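PDB 5EGN: esterase from Uncultured bacterium, which hydrolyses carboxylic esters and degrades N-acyl homoserine lactones, probably with the catalytic machinery of the alpha/beta-hydrolase fold. Local coordinates for residues P2-D7 with V75-D80; F24-S29 with R54-S59; Q101-H106 with I111-L116; Y66-H71 with G95-M100; F37-F42 with N46-I51. The protein carries 2 engineered substitutions. One frame throughout, in Å; residues are numbered along the deposited sequence.

Contact 1: residues P2-D7 with V75-D80; sequences PHVEND and VVAVLD
Val4 lays both of its methyl groups over one turn of the helix that carries Ala77 and Val78. Its CG2 reaches Val78 CG2 at 3.7 Å and sits equally near the backbone of that residue, while CG1 comes down on Ala77, 4.2 Å from its CB and 3.6 Å from its carbonyl O. The two valines cross at about a right angle. On Val78 the branch that meets the strand is the one beside the backbone N; with chi1 at 176° its other methyl lies beside the carbonyl carbon. Two residues further along the strand, Asn6 adds the CH2 of its side chain, with CB 4.1 Å from Ala77 CB. Ala77 thus has neighbours in both Val4 and Asn6. No hydrogen bond joins the segments; the contact is van der Waals packing, mostly of apolar groups. Strand 3-6 passes over the 75-80 segment of helix 68-81 with axes 8.1 Å apart at closest and chain directions 126° apart. Within this chain it is outermost at one end of the sheet, paired antiparallel with strand 9-16 through Val4 and Ile11. Tyr13 of that strand touches both Val4 and Val78, and Val75 of the helix packs on helix 94-105.

Contact 2: residues F24-S29 with R54-S59; sequences FLHPFS and RGHGRS
The imidazole of His56 is approached over one face by the edge of His26 and at its own edge by Phe28 and the backbone N of Ser29. The two histidines form an offset edge-to-face pair with centroids 5.0 Å apart and planes at 61°; the atom that leads is His26 CE1, 3.5 Å from His56 CG. The ring of Phe28 stands obliquely to it, Phe28 CD1 being 3.4 Å from His56 NE2. Ser29 N lies near the imidazole plane, 3.1 Å from His56 NE2. At the other nitrogen, His56 ND1 donates to Arg54 O over 3.1 Å from above the carbonyl plane, a bond that limits rotation of the ring. Phe28 gets to His56 because its CG lies anti to the backbone N (chi1 -163°), although its CB bond heads away. The residues from His56 to Ser59 make a type II' turn with Gly57 at positive phi. In related hydrolases the loop after strand 21-25, here His26 to Ser29, commonly supplies part of the oxyanion hole, and Phe28 lies near the probable nucleophile elbow. His53 stacks on His26, Arg54 forms a salt bridge with Asp74 of helix 68-81, and strand 21-25 runs between strands 47-51 and 87-92.

Contact 3: residues Q101-H106 with I111-L116; sequences QLNLDH and IGNLIL
Asn103 and Asn113 meet amide to amide inside a beta-alpha-beta unit, where helix 94-105 packs back on strand 110-116, the strand that follows it. The side chains come from opposite directions and exchange two hydrogen bonds: Asn103 ND2 gives to Asn113 OD1, and Asn113 ND2 gives to Asn103 OD1 over 3.1 Å. This is not a flat amide pair, since the planes are turned 62° apart. Each donor also arrives well off the C=O direction of its acceptor; Asn113 ND2 comes from above the carbonyl plane of Asn103, though the bond is fairly straight at its hydrogen. On the strand, chi1 of -50° sets CG of Asn113 beside the backbone N and sends the amide across to the helix. Asn103 has a second hold, because its ND2 also donates to Ala99 O, one turn earlier in its own helix. Asn113 ND2 has a further, weak bond to Thr206 OG1 on the next strand of the sheet. Both amides are buried, and these bonds satisfy polar groups that solvent would not easily reach. A leucine in place of Asn103 would probably leave OD1 of Asn113 without its mate and ND2 with just the weak bond to Thr206, and the amide freer to turn. The shorter of the two exchanged bonds, Asn103 ND2 to Asn113 OD1 at 2.8 Å, is also the more bent, with an angle of 144° at its hydrogen.

Contact 4: residues Y66-H71 with G95-M100; sequences YSIMEH and GGMIAM
Ile68 and His71 on one helix close around Ile98 and Met97 on the other, and the fit is closest where a methyl meets backbone. Ile68 CG2, held anti to its own backbone N by a chi1 of -55° for CG1, rests 3.4 Å from Met97 O and 3.6 Å from Ile98 N. The two helices come to 5.5 Å between the CA atoms of Ile68 and Ile98. One turn after Ile68, His71 CB meets the end of Ile98, whose CD1 lies 3.6 Å away, beside the root of the imidazole. An alanine at Ile98 would probably open a gap against His71 CB and leave that ring with less to hold its position.

The side chain of Met97 fits more slackly than its backbone. Its CB is 4.0 Å from Ile68 CG2, but the chain then runs on extended and away, so that SD only grazes Ile68 CD1. On the far, partly exposed side of helix 68-81, Ser67 and Glu70 form a capping box: Glu70 N donates to Ser67 OG over 3.2 Å, and Ser67 N donates to Glu70 OE1 over 3.0 Å. This ties down the first turn, from which Ile68 projects into the interface. Gly95, on the other helix, belongs to a GxSxG pattern consistent with a nucleophile elbow. Around the pair, Trp193 and Ile94 also touch Ile68, His53 lies against both His71 and Ile98, and Gln101 of helix 94-105 continues the packing beside Ile68.

Contact 5: residues F37-F42 with N46-I51; sequences FQTFPF and NHVIVI
The backbones of Phe42 and Asn46 bring a short helical segment and a strand together at a tight return of the chain, within the beta-alpha-beta unit of strand 21-25, helix 36-39 and strand 47-51. Residues 37-39 form a weakly bonded helix, and helical backbone angles persist through Phe42. The two CA atoms of Phe42 and Asn46 are 5.6 Å apart, and Asn46 N donates to Phe42 O over 2.8 Å in a bond that is bent (130°) and weak. Further in, Thr39 is nearest to Val48, their CA atoms 6.3 Å apart.

Val48 is the side chain on which the helical segment rests. Its chi1 of -63° puts CG1 beside the backbone N and CG2 between that N and the carbonyl carbon, which spreads the two methyls beneath the helical segment. CG1 lies 3.7 Å from Phe42 CB, while CG2 crosses to Thr39, 4.1 Å from the methyl CG2 of the threonine. With chi1 -61° that methyl lies anti to the backbone N of Thr39, and OG1, beside that N, is hydrogen-bonded to Trp35 O just before the helix. The ring of Phe42 leads off toward helix 249-257, where Leu256 and Asn253 receive it. Asn46 keeps its CB against Phe42 O and its OD1 at the edge of the Phe42 ring, while ND2 is bonded to Val20 O. Outside the pair, Phe40 turns from the strand to meet His168 of the second subunit. The Thr39 backbone takes part too, its carbonyl O 3.3 Å from Val48 CG2.

In the fold
The five contacts sample strand-helix, helix-helix and loop packing round one alpha/beta-hydrolase sheet. Contacts 2 and 5 share neighbouring strands, with Phe24 N 2.8 Å from Ile49 O in a probable hydrogen bond. Contacts 1 and 4 lie along helix 68-81 and meet where Val75 CG2 touches Ile98 CG2, at 3.7 Å; contact 1 also packs Val78 against Ile49 and Ile51 of contact 5. Contacts 3 and 4 both use helix 94-105, their centres about 10 Å apart. Contact 4 holds Gly95 of the probable nucleophile elbow and Phe28 of contact 2 lies near it; the two centres are about 11 Å apart, with Leu25 CD1 3.4 Å from Gly95 O. Contact 5 is farthest from contact 4, about 20 Å between centres.

Contact 1: residues P2-D7 with V75-D80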
# COMPACT_ATOMS: atom_id res chain seq x y z
N PRO A 2 3.24 -13.50 -3.85
CA PRO A 2 3.35 -14.96 -3.74
C PRO A 2 3.54 -15.43 -2.31
O PRO A 2 3.52 -14.62 -1.38
CB PRO A 2 4.59 -15.26 -4.58
CG PRO A 2 4.60 -14.20 -5.61
CD PRO A 2 4.06 -12.96 -4.95
N HIS A 3 3.73 -16.73 -2.13
CA HIS A 3 3.95 -17.30 -0.80
C HIS A 3 5.20 -18.17 -0.76
O HIS A 3 5.53 -18.84 -1.74
CB HIS A 3 2.74 -18.12 -0.36
CG HIS A 3 1.44 -17.38 -0.45
ND1 HIS A 3 0.86 -16.77 0.63
CD2 HIS A 3 0.61 -17.17 -1.50
CE1 HIS A 3 -0.28 -16.20 0.26
NE2 HIS A 3 -0.45 -16.43 -1.03
N VAL A 4 5.90 -18.16 0.36
CA VAL A 4 6.87 -19.21 0.65
C VAL A 4 6.35 -19.99 1.84
O VAL A 4 5.61 -19.46 2.65
CB VAL A 4 8.28 -18.67 0.98
CG1 VAL A 4 9.33 -19.68 0.55
CG2 VAL A 4 8.53 -17.34 0.33
N GLU A 5 6.72 -21.26 1.94
CA GLU A 5 6.33 -22.03 3.11
C GLU A 5 7.52 -22.27 4.02
O GLU A 5 8.54 -22.82 3.59
CB GLU A 5 5.68 -23.36 2.70
CG GLU A 5 4.98 -24.05 3.86
CD GLU A 5 4.12 -25.21 3.40
OE1 GLU A 5 4.56 -26.37 3.54
OE2 GLU A 5 3.00 -24.97 2.91
N ASN A 6 7.40 -21.86 5.28
CA ASN A 6 8.44 -22.14 6.25
C ASN A 6 7.86 -22.99 7.37
O ASN A 6 7.11 -22.51 8.22
CB ASN A 6 9.03 -20.84 6.81
CG ASN A 6 10.45 -21.01 7.31
OD1 ASN A 6 11.35 -20.26 6.94
ND2 ASN A 6 10.66 -22.01 8.16
N ASP A 7 8.20 -24.28 7.33
CA ASP A 7 7.81 -25.25 8.34
C ASP A 7 6.29 -25.31 8.49
O ASP A 7 5.76 -25.51 9.59
CB ASP A 7 8.46 -24.90 9.68
CG ASP A 7 8.74 -26.13 10.53
OD1 ASP A 7 8.02 -27.14 10.40
OD2 ASP A 7 9.69 -26.09 11.34
N VAL A 75 12.03 -14.71 6.72
CA VAL A 75 12.75 -13.87 5.77
C VAL A 75 13.75 -14.67 4.94
O VAL A 75 13.83 -14.51 3.71
CB VAL A 75 13.50 -12.72 6.48
CG1 VAL A 75 14.25 -11.87 5.46
CG2 VAL A 75 12.53 -11.86 7.28
N VAL A 76 14.51 -15.55 5.60
CA VAL A 76 15.50 -16.38 4.91
C VAL A 76 14.82 -17.31 3.91
O VAL A 76 15.36 -17.58 2.84
CB VAL A 76 16.35 -17.20 5.90
CG1 VAL A 76 17.31 -18.12 5.15
CG2 VAL A 76 17.13 -16.28 6.83
N ALA A 77 13.63 -17.80 4.26
CA ALA A 77 12.84 -18.62 3.35
C ALA A 77 12.50 -17.83 2.09
O ALA A 77 12.66 -18.33 0.97
CB ALA A 77 11.58 -19.12 4.03
N VAL A 78 12.02 -16.60 2.29
CA VAL A 78 11.71 -15.73 1.16
C VAL A 78 12.94 -15.51 0.27
O VAL A 78 12.85 -15.61 -0.95
CB VAL A 78 11.17 -14.37 1.63
CG1 VAL A 78 10.95 -13.44 0.44
CG2 VAL A 78 9.87 -14.57 2.40
N LEU A 79 14.08 -15.22 0.89
CA LEU A 79 15.32 -14.99 0.15
C LEU A 79 15.78 -16.25 -0.59
O LEU A 79 16.37 -16.16 -1.67
CB LEU A 79 16.42 -14.50 1.09
CG LEU A 79 16.21 -13.11 1.69
CD1 LEU A 79 17.31 -12.78 2.69
CD2 LEU A 79 16.14 -12.06 0.59
N ASP A 80 15.49 -17.41 -0.01
CA ASP A 80 15.85 -18.69 -0.61
C ASP A 80 15.02 -18.97 -1.85
O ASP A 80 15.54 -19.39 -2.88
CB ASP A 80 15.70 -19.82 0.40
CG ASP A 80 16.81 -19.84 1.43
OD1 ASP A 80 17.85 -19.19 1.20
OD2 ASP A 80 16.65 -20.52 2.47

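Contact 2: residues F24-S29 with R54-S59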
# COMPACT_ATOMS: atom_id res chain seq x y z
N PHE A 24 12.17 -5.02 2.58
CA PHE A 24 11.37 -4.20 3.48
C PHE A 24 10.57 -5.05 4.47
O PHE A 24 9.77 -5.94 4.09
CB PHE A 24 10.43 -3.28 2.69
CG PHE A 24 11.14 -2.29 1.81
CD1 PHE A 24 11.37 -2.58 0.47
CD2 PHE A 24 11.57 -1.07 2.31
CE1 PHE A 24 12.02 -1.68 -0.35
CE2 PHE A 24 12.21 -0.16 1.49
CZ PHE A 24 12.44 -0.46 0.16
N LEU A 25 10.82 -4.75 5.74
CA LEU A 25 10.24 -5.44 6.88
C LEU A 25 9.36 -4.47 7.67
O LEU A 25 9.87 -3.57 8.34
CB LEU A 25 11.34 -6.00 7.78
CG LEU A 25 12.36 -6.89 7.08
CD1 LEU A 25 13.46 -7.34 8.03
CD2 LEU A 25 11.64 -8.07 6.47
N HIS A 26 8.05 -4.67 7.59
CA HIS A 26 7.08 -3.75 8.18
C HIS A 26 7.07 -3.77 9.71
O HIS A 26 7.50 -4.76 10.31
CB HIS A 26 5.68 -4.07 7.65
CG HIS A 26 5.11 -5.35 8.18
ND1 HIS A 26 4.50 -5.43 9.42
CD2 HIS A 26 5.07 -6.59 7.66
CE1 HIS A 26 4.11 -6.68 9.63
NE2 HIS A 26 4.44 -7.40 8.57
N PRO A 27 6.58 -2.69 10.34
CA PRO A 27 6.46 -2.66 11.80
C PRO A 27 5.36 -3.58 12.34
O PRO A 27 4.59 -4.14 11.57
CB PRO A 27 6.13 -1.20 12.10
CG PRO A 27 5.47 -0.71 10.86
CD PRO A 27 6.20 -1.40 9.74
N PHE A 28 5.31 -3.71 13.66
CA PHE A 28 4.37 -4.60 14.33
C PHE A 28 2.92 -4.16 14.10
O PHE A 28 2.63 -2.97 14.04
CB PHE A 28 4.69 -4.64 15.83
CG PHE A 28 4.08 -5.81 16.55
CD1 PHE A 28 4.22 -7.10 16.08
CD2 PHE A 28 3.38 -5.61 17.73
CE1 PHE A 28 3.66 -8.17 16.75
CE2 PHE A 28 2.81 -6.67 18.41
CZ PHE A 28 2.96 -7.95 17.92
N SER A 29 2.04 -5.16 13.95
CA SER A 29 0.59 -4.98 13.77
C SER A 29 0.21 -4.44 12.39
O SER A 29 -0.98 -4.34 12.08
CB SER A 29 0.01 -4.05 14.84
OG SER A 29 0.17 -2.69 14.48
N ARG A 54 4.76 -13.26 9.78
CA ARG A 54 3.76 -14.23 10.21
C ARG A 54 2.87 -13.58 11.26
O ARG A 54 3.34 -12.84 12.12
CB ARG A 54 4.42 -15.50 10.76
CG ARG A 54 5.35 -15.28 11.94
CD ARG A 54 5.77 -16.60 12.55
NE ARG A 54 6.40 -17.48 11.56
CZ ARG A 54 6.76 -18.74 11.80
NH1 ARG A 54 6.56 -19.27 13.00
NH2 ARG A 54 7.33 -19.46 10.85
N GLY A 55 1.57 -13.85 11.18
CA GLY A 55 0.62 -13.23 12.08
C GLY A 55 0.16 -11.87 11.60
O GLY A 55 -0.63 -11.20 12.26
N HIS A 56 0.66 -11.46 10.44
CA HIS A 56 0.33 -10.15 9.88
C HIS A 56 -0.18 -10.24 8.45
O HIS A 56 0.30 -11.05 7.66
CB HIS A 56 1.55 -9.22 9.93
CG HIS A 56 2.04 -8.94 11.32
ND1 HIS A 56 2.81 -9.83 12.03
CD2 HIS A 56 1.87 -7.86 12.12
CE1 HIS A 56 3.09 -9.31 13.21
NE2 HIS A 56 2.54 -8.12 13.29
N GLY A 57 -1.15 -9.39 8.13
CA GLY A 57 -1.63 -9.21 6.77
C GLY A 57 -2.06 -10.46 6.04
O GLY A 57 -3.05 -11.10 6.40
N ARG A 58 -1.30 -10.81 5.00
CA ARG A 58 -1.68 -11.88 4.09
C ARG A 58 -0.98 -13.19 4.40
O ARG A 58 -1.24 -14.21 3.76
CB ARG A 58 -1.39 -11.45 2.65
CG ARG A 58 -2.06 -10.16 2.26
CD ARG A 58 -1.46 -9.60 0.99
NE ARG A 58 -0.33 -8.72 1.25
CZ ARG A 58 -0.26 -7.46 0.84
NH1 ARG A 58 -1.25 -6.94 0.13
NH2 ARG A 58 0.81 -6.72 1.12
N SER A 59 -0.07 -13.16 5.37
CA SER A 59 0.65 -14.36 5.77
C SER A 59 -0.17 -15.19 6.75
O SER A 59 -1.15 -14.71 7.31
CB SER A 59 2.00 -14.00 6.40
OG SER A 59 2.89 -13.47 5.43

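Contact 3: residues Q101-H106 with I111-L116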
# COMPACT_ATOMS: atom_id res chain seq x y z
N GLN A 101 18.56 -9.63 14.18
CA GLN A 101 18.62 -11.07 14.40
C GLN A 101 19.17 -11.77 13.16
O GLN A 101 19.91 -12.74 13.26
CB GLN A 101 17.23 -11.62 14.75
CG GLN A 101 17.26 -12.99 15.37
CD GLN A 101 17.97 -13.00 16.70
OE1 GLN A 101 17.60 -12.27 17.62
NE2 GLN A 101 19.02 -13.81 16.81
N LEU A 102 18.80 -11.25 12.00
CA LEU A 102 19.28 -11.79 10.73
C LEU A 102 20.78 -11.56 10.57
O LEU A 102 21.48 -12.40 10.02
CB LEU A 102 18.51 -11.16 9.56
CG LEU A 102 18.58 -11.84 8.20
CD1 LEU A 102 17.30 -11.59 7.43
CD2 LEU A 102 19.77 -11.35 7.39
N ASN A 103 21.26 -10.42 11.06
CA ASN A 103 22.70 -10.16 11.07
C ASN A 103 23.43 -11.10 12.02
O ASN A 103 24.58 -11.46 11.79
CB ASN A 103 22.98 -8.70 11.46
CG ASN A 103 22.99 -7.77 10.27
OD1 ASN A 103 24.05 -7.33 9.82
ND2 ASN A 103 21.81 -7.47 9.74
N LEU A 104 22.74 -11.48 13.09
CA LEU A 104 23.31 -12.40 14.07
C LEU A 104 23.42 -13.83 13.55
O LEU A 104 24.47 -14.46 13.66
CB LEU A 104 22.48 -12.38 15.36
CG LEU A 104 23.04 -11.54 16.51
CD1 LEU A 104 23.51 -10.20 16.01
CD2 LEU A 104 22.01 -11.36 17.61
N ASP A 105 22.33 -14.34 12.97
CA ASP A 105 22.28 -15.74 12.55
C ASP A 105 22.69 -15.96 11.10
O ASP A 105 23.18 -17.03 10.75
CB ASP A 105 20.87 -16.29 12.76
CG ASP A 105 20.45 -16.29 14.22
OD1 ASP A 105 21.34 -16.31 15.09
OD2 ASP A 105 19.23 -16.27 14.49
N HIS A 106 22.50 -14.95 10.26
CA HIS A 106 22.86 -15.08 8.85
C HIS A 106 23.62 -13.86 8.33
O HIS A 106 23.12 -13.13 7.48
CB HIS A 106 21.61 -15.30 7.99
CG HIS A 106 20.75 -16.43 8.45
ND1 HIS A 106 19.87 -16.32 9.51
CD2 HIS A 106 20.64 -17.71 8.01
CE1 HIS A 106 19.26 -17.48 9.69
NE2 HIS A 106 19.70 -18.33 8.79
N ILE A 111 23.97 -7.27 3.02
CA ILE A 111 24.75 -6.21 2.40
C ILE A 111 24.87 -5.05 3.39
O ILE A 111 25.96 -4.54 3.63
CB ILE A 111 24.12 -5.71 1.10
CG1 ILE A 111 24.08 -6.83 0.06
CG2 ILE A 111 24.91 -4.53 0.55
CD1 ILE A 111 23.47 -6.43 -1.26
N GLY A 112 23.74 -4.66 3.96
CA GLY A 112 23.72 -3.63 4.98
C GLY A 112 22.33 -3.44 5.55
O GLY A 112 21.37 -4.07 5.09
N ASN A 113 22.21 -2.57 6.54
CA ASN A 113 20.94 -2.37 7.22
C ASN A 113 20.52 -0.91 7.33
O ASN A 113 21.35 -0.04 7.61
CB ASN A 113 20.99 -2.98 8.62
CG ASN A 113 21.51 -4.40 8.62
OD1 ASN A 113 20.83 -5.33 8.18
ND2 ASN A 113 22.73 -4.58 9.12
N LEU A 114 19.24 -0.65 7.11
CA LEU A 114 18.64 0.60 7.52
C LEU A 114 17.63 0.29 8.63
O LEU A 114 16.55 -0.24 8.36
CB LEU A 114 17.96 1.33 6.35
CG LEU A 114 17.65 2.82 6.57
CD1 LEU A 114 17.55 3.56 5.25
CD2 LEU A 114 16.38 3.04 7.39
N ILE A 115 18.00 0.61 9.86
CA ILE A 115 17.13 0.39 11.01
C ILE A 115 16.30 1.63 11.29
O ILE A 115 16.84 2.67 11.69
CB ILE A 115 17.94 0.02 12.26
CG1 ILE A 115 18.97 -1.06 11.94
CG2 ILE A 115 17.02 -0.47 13.37
CD1 ILE A 115 18.35 -2.40 11.67
N LEU A 116 14.99 1.54 11.09
CA LEU A 116 14.11 2.67 11.32
C LEU A 116 13.26 2.50 12.58
O LEU A 116 12.43 1.59 12.65
CB LEU A 116 13.18 2.91 10.13
CG LEU A 116 12.23 4.09 10.32
CD1 LEU A 116 12.98 5.40 10.17
CD2 LEU A 116 11.06 4.02 9.36

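Contact 4: residues Y66-H71 with G95-M100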
# COMPACT_ATOMS: atom_id res chain seq x y z
N TYR A 66 6.33 -16.88 17.60
CA TYR A 66 6.59 -15.50 17.21
C TYR A 66 7.84 -14.94 17.86
O TYR A 66 7.83 -13.84 18.41
CB TYR A 66 5.38 -14.62 17.53
CG TYR A 66 4.15 -14.98 16.73
CD1 TYR A 66 4.05 -14.62 15.39
CD2 TYR A 66 3.11 -15.68 17.30
CE1 TYR A 66 2.94 -14.95 14.65
CE2 TYR A 66 1.98 -16.02 16.57
CZ TYR A 66 1.91 -15.65 15.24
OH TYR A 66 0.79 -15.98 14.50
N SER A 67 8.92 -15.72 17.81
CA SER A 67 10.23 -15.21 18.21
C SER A 67 10.82 -14.46 17.02
O SER A 67 10.47 -14.73 15.87
CB SER A 67 11.15 -16.35 18.65
OG SER A 67 11.49 -17.19 17.56
N ILE A 68 11.71 -13.52 17.30
CA ILE A 68 12.35 -12.75 16.25
C ILE A 68 13.20 -13.66 15.36
O ILE A 68 13.35 -13.41 14.16
CB ILE A 68 13.22 -11.62 16.84
CG1 ILE A 68 12.38 -10.75 17.78
CG2 ILE A 68 13.82 -10.76 15.75
CD1 ILE A 68 11.20 -10.10 17.10
N MET A 69 13.72 -14.73 15.95
CA MET A 69 14.51 -15.70 15.21
C MET A 69 13.65 -16.41 14.16
O MET A 69 14.09 -16.63 13.03
CB MET A 69 15.13 -16.73 16.16
CG MET A 69 15.96 -16.14 17.28
SD MET A 69 14.97 -15.68 18.73
CE MET A 69 16.24 -15.01 19.80
N GLU A 70 12.43 -16.76 14.54
CA GLU A 70 11.51 -17.43 13.62
C GLU A 70 11.09 -16.50 12.48
O GLU A 70 10.98 -16.93 11.33
CB GLU A 70 10.28 -17.94 14.39
CG GLU A 70 10.56 -19.22 15.18
CD GLU A 70 9.50 -19.52 16.21
OE1 GLU A 70 9.25 -18.65 17.08
OE2 GLU A 70 8.92 -20.63 16.17
N HIS A 71 10.85 -15.23 12.81
CA HIS A 71 10.60 -14.21 11.80
C HIS A 71 11.76 -14.13 10.81
O HIS A 71 11.56 -14.10 9.58
CB HIS A 71 10.39 -12.84 12.45
CG HIS A 71 9.01 -12.63 13.01
ND1 HIS A 71 7.88 -12.63 12.22
CD2 HIS A 71 8.59 -12.39 14.27
CE1 HIS A 71 6.82 -12.41 12.97
NE2 HIS A 71 7.22 -12.26 14.22
N GLY A 95 10.63 -4.91 12.60
CA GLY A 95 11.36 -5.23 11.39
C GLY A 95 12.84 -5.02 11.59
O GLY A 95 13.67 -5.77 11.07
N GLY A 96 13.18 -3.99 12.36
CA GLY A 96 14.56 -3.72 12.72
C GLY A 96 15.11 -4.84 13.58
O GLY A 96 16.26 -5.26 13.42
N MET A 97 14.29 -5.33 14.51
CA MET A 97 14.64 -6.48 15.33
C MET A 97 14.96 -7.69 14.46
O MET A 97 15.97 -8.36 14.65
CB MET A 97 13.50 -6.83 16.29
CG MET A 97 13.08 -5.71 17.21
SD MET A 97 11.83 -6.25 18.39
CE MET A 97 11.47 -4.71 19.22
N ILE A 98 14.08 -7.95 13.50
CA ILE A 98 14.23 -9.07 12.58
C ILE A 98 15.52 -8.95 11.77
O ILE A 98 16.24 -9.93 11.60
CB ILE A 98 13.02 -9.16 11.61
CG1 ILE A 98 11.74 -9.45 12.40
CG2 ILE A 98 13.25 -10.24 10.57
CD1 ILE A 98 10.48 -9.31 11.58
N ALA A 99 15.81 -7.74 11.30
CA ALA A 99 17.03 -7.49 10.54
C ALA A 99 18.28 -7.73 11.39
O ALA A 99 19.25 -8.31 10.92
CB ALA A 99 17.02 -6.07 9.99
N MET A 100 18.25 -7.27 12.64
CA MET A 100 19.39 -7.44 13.54
C MET A 100 19.63 -8.92 13.86
O MET A 100 20.77 -9.40 13.80
CB MET A 100 19.18 -6.65 14.83
CG MET A 100 19.36 -5.14 14.66
SD MET A 100 19.30 -4.20 16.20
CE MET A 100 17.54 -4.17 16.53

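Contact 5: residues F37-F42 with N46-I51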
# COMPACT_ATOMS: atom_id res chain seq x y z
N PHE A 37 5.15 3.81 -0.76
CA PHE A 37 5.89 4.90 -1.37
C PHE A 37 7.37 4.58 -1.58
O PHE A 37 8.08 5.32 -2.25
CB PHE A 37 5.77 6.17 -0.53
CG PHE A 37 4.37 6.72 -0.46
CD1 PHE A 37 3.79 7.33 -1.56
CD2 PHE A 37 3.64 6.63 0.71
CE1 PHE A 37 2.51 7.83 -1.50
CE2 PHE A 37 2.36 7.14 0.78
CZ PHE A 37 1.79 7.74 -0.32
N GLN A 38 7.83 3.47 -1.00
CA GLN A 38 9.22 3.05 -1.17
C GLN A 38 9.34 1.96 -2.22
O GLN A 38 10.26 1.97 -3.04
CB GLN A 38 9.80 2.56 0.16
CG GLN A 38 10.13 3.65 1.16
CD GLN A 38 8.90 4.24 1.82
OE1 GLN A 38 8.02 3.51 2.27
NE2 GLN A 38 8.83 5.56 1.88
N THR A 39 8.39 1.03 -2.18
CA THR A 39 8.44 -0.20 -2.97
C THR A 39 8.73 0.00 -4.45
O THR A 39 9.62 -0.63 -5.01
CB THR A 39 7.12 -0.98 -2.84
OG1 THR A 39 6.90 -1.33 -1.47
CG2 THR A 39 7.15 -2.24 -3.68
N PHE A 40 7.98 0.90 -5.09
CA PHE A 40 8.03 1.03 -6.54
C PHE A 40 9.09 2.00 -7.07
O PHE A 40 9.69 1.74 -8.12
CB PHE A 40 6.64 1.41 -7.06
CG PHE A 40 5.58 0.41 -6.69
CD1 PHE A 40 5.40 -0.74 -7.44
CD2 PHE A 40 4.77 0.61 -5.58
CE1 PHE A 40 4.44 -1.66 -7.10
CE2 PHE A 40 3.80 -0.31 -5.24
CZ PHE A 40 3.63 -1.45 -6.00
N PRO A 41 9.33 3.14 -6.38
CA PRO A 41 10.48 3.94 -6.83
C PRO A 41 11.80 3.18 -6.73
O PRO A 41 12.64 3.31 -7.62
CB PRO A 41 10.46 5.13 -5.87
CG PRO A 41 9.03 5.29 -5.52
CD PRO A 41 8.49 3.89 -5.43
N PHE A 42 11.97 2.38 -5.68
CA PHE A 42 13.18 1.59 -5.53
C PHE A 42 13.15 0.34 -6.41
O PHE A 42 14.18 -0.31 -6.60
CB PHE A 42 13.38 1.20 -4.06
CG PHE A 42 13.91 2.32 -3.21
CD1 PHE A 42 15.26 2.60 -3.19
CD2 PHE A 42 13.05 3.09 -2.44
CE1 PHE A 42 15.76 3.63 -2.41
CE2 PHE A 42 13.54 4.12 -1.67
CZ PHE A 42 14.89 4.39 -1.65
N ASN A 46 16.31 -1.26 -8.12
CA ASN A 46 16.64 -2.41 -7.29
C ASN A 46 15.64 -3.56 -7.37
O ASN A 46 14.54 -3.40 -7.90
CB ASN A 46 16.78 -1.98 -5.82
CG ASN A 46 17.92 -1.00 -5.61
OD1 ASN A 46 17.76 0.20 -5.80
ND2 ASN A 46 19.08 -1.52 -5.22
N HIS A 47 16.05 -4.70 -6.83
CA HIS A 47 15.15 -5.84 -6.65
C HIS A 47 14.46 -5.71 -5.29
O HIS A 47 15.00 -6.13 -4.27
CB HIS A 47 15.94 -7.15 -6.74
CG HIS A 47 15.09 -8.38 -6.60
ND1 HIS A 47 15.62 -9.65 -6.51
CD2 HIS A 47 13.74 -8.53 -6.52
CE1 HIS A 47 14.65 -10.53 -6.40
NE2 HIS A 47 13.50 -9.88 -6.40
N VAL A 48 13.27 -5.12 -5.29
CA VAL A 48 12.56 -4.88 -4.04
C VAL A 48 11.74 -6.09 -3.62
O VAL A 48 11.03 -6.72 -4.43
CB VAL A 48 11.64 -3.64 -4.13
CG1 VAL A 48 12.46 -2.39 -4.38
CG2 VAL A 48 10.58 -3.80 -5.21
N ILE A 49 11.87 -6.42 -2.34
CA ILE A 49 11.19 -7.54 -1.71
C ILE A 49 10.51 -7.03 -0.45
O ILE A 49 11.19 -6.63 0.48
CB ILE A 49 12.18 -8.66 -1.33
CG1 ILE A 49 12.99 -9.10 -2.56
CG2 ILE A 49 11.45 -9.83 -0.68
CD1 ILE A 49 14.39 -9.55 -2.22
N VAL A 50 9.19 -7.04 -0.42
CA VAL A 50 8.47 -6.54 0.75
C VAL A 50 7.70 -7.68 1.41
O VAL A 50 6.96 -8.41 0.74
CB VAL A 50 7.52 -5.39 0.37
CG1 VAL A 50 6.76 -5.73 -0.89
CG2 VAL A 50 6.58 -5.05 1.52
N ILE A 51 7.89 -7.86 2.72
CA ILE A 51 7.35 -9.06 3.37
C ILE A 51 6.29 -8.80 4.44
O ILE A 51 6.40 -7.88 5.25
CB ILE A 51 8.49 -9.90 4.00
CG1 ILE A 51 9.44 -10.38 2.91
CG2 ILE A 51 7.94 -11.11 4.74
CD1 ILE A 51 10.63 -11.16 3.43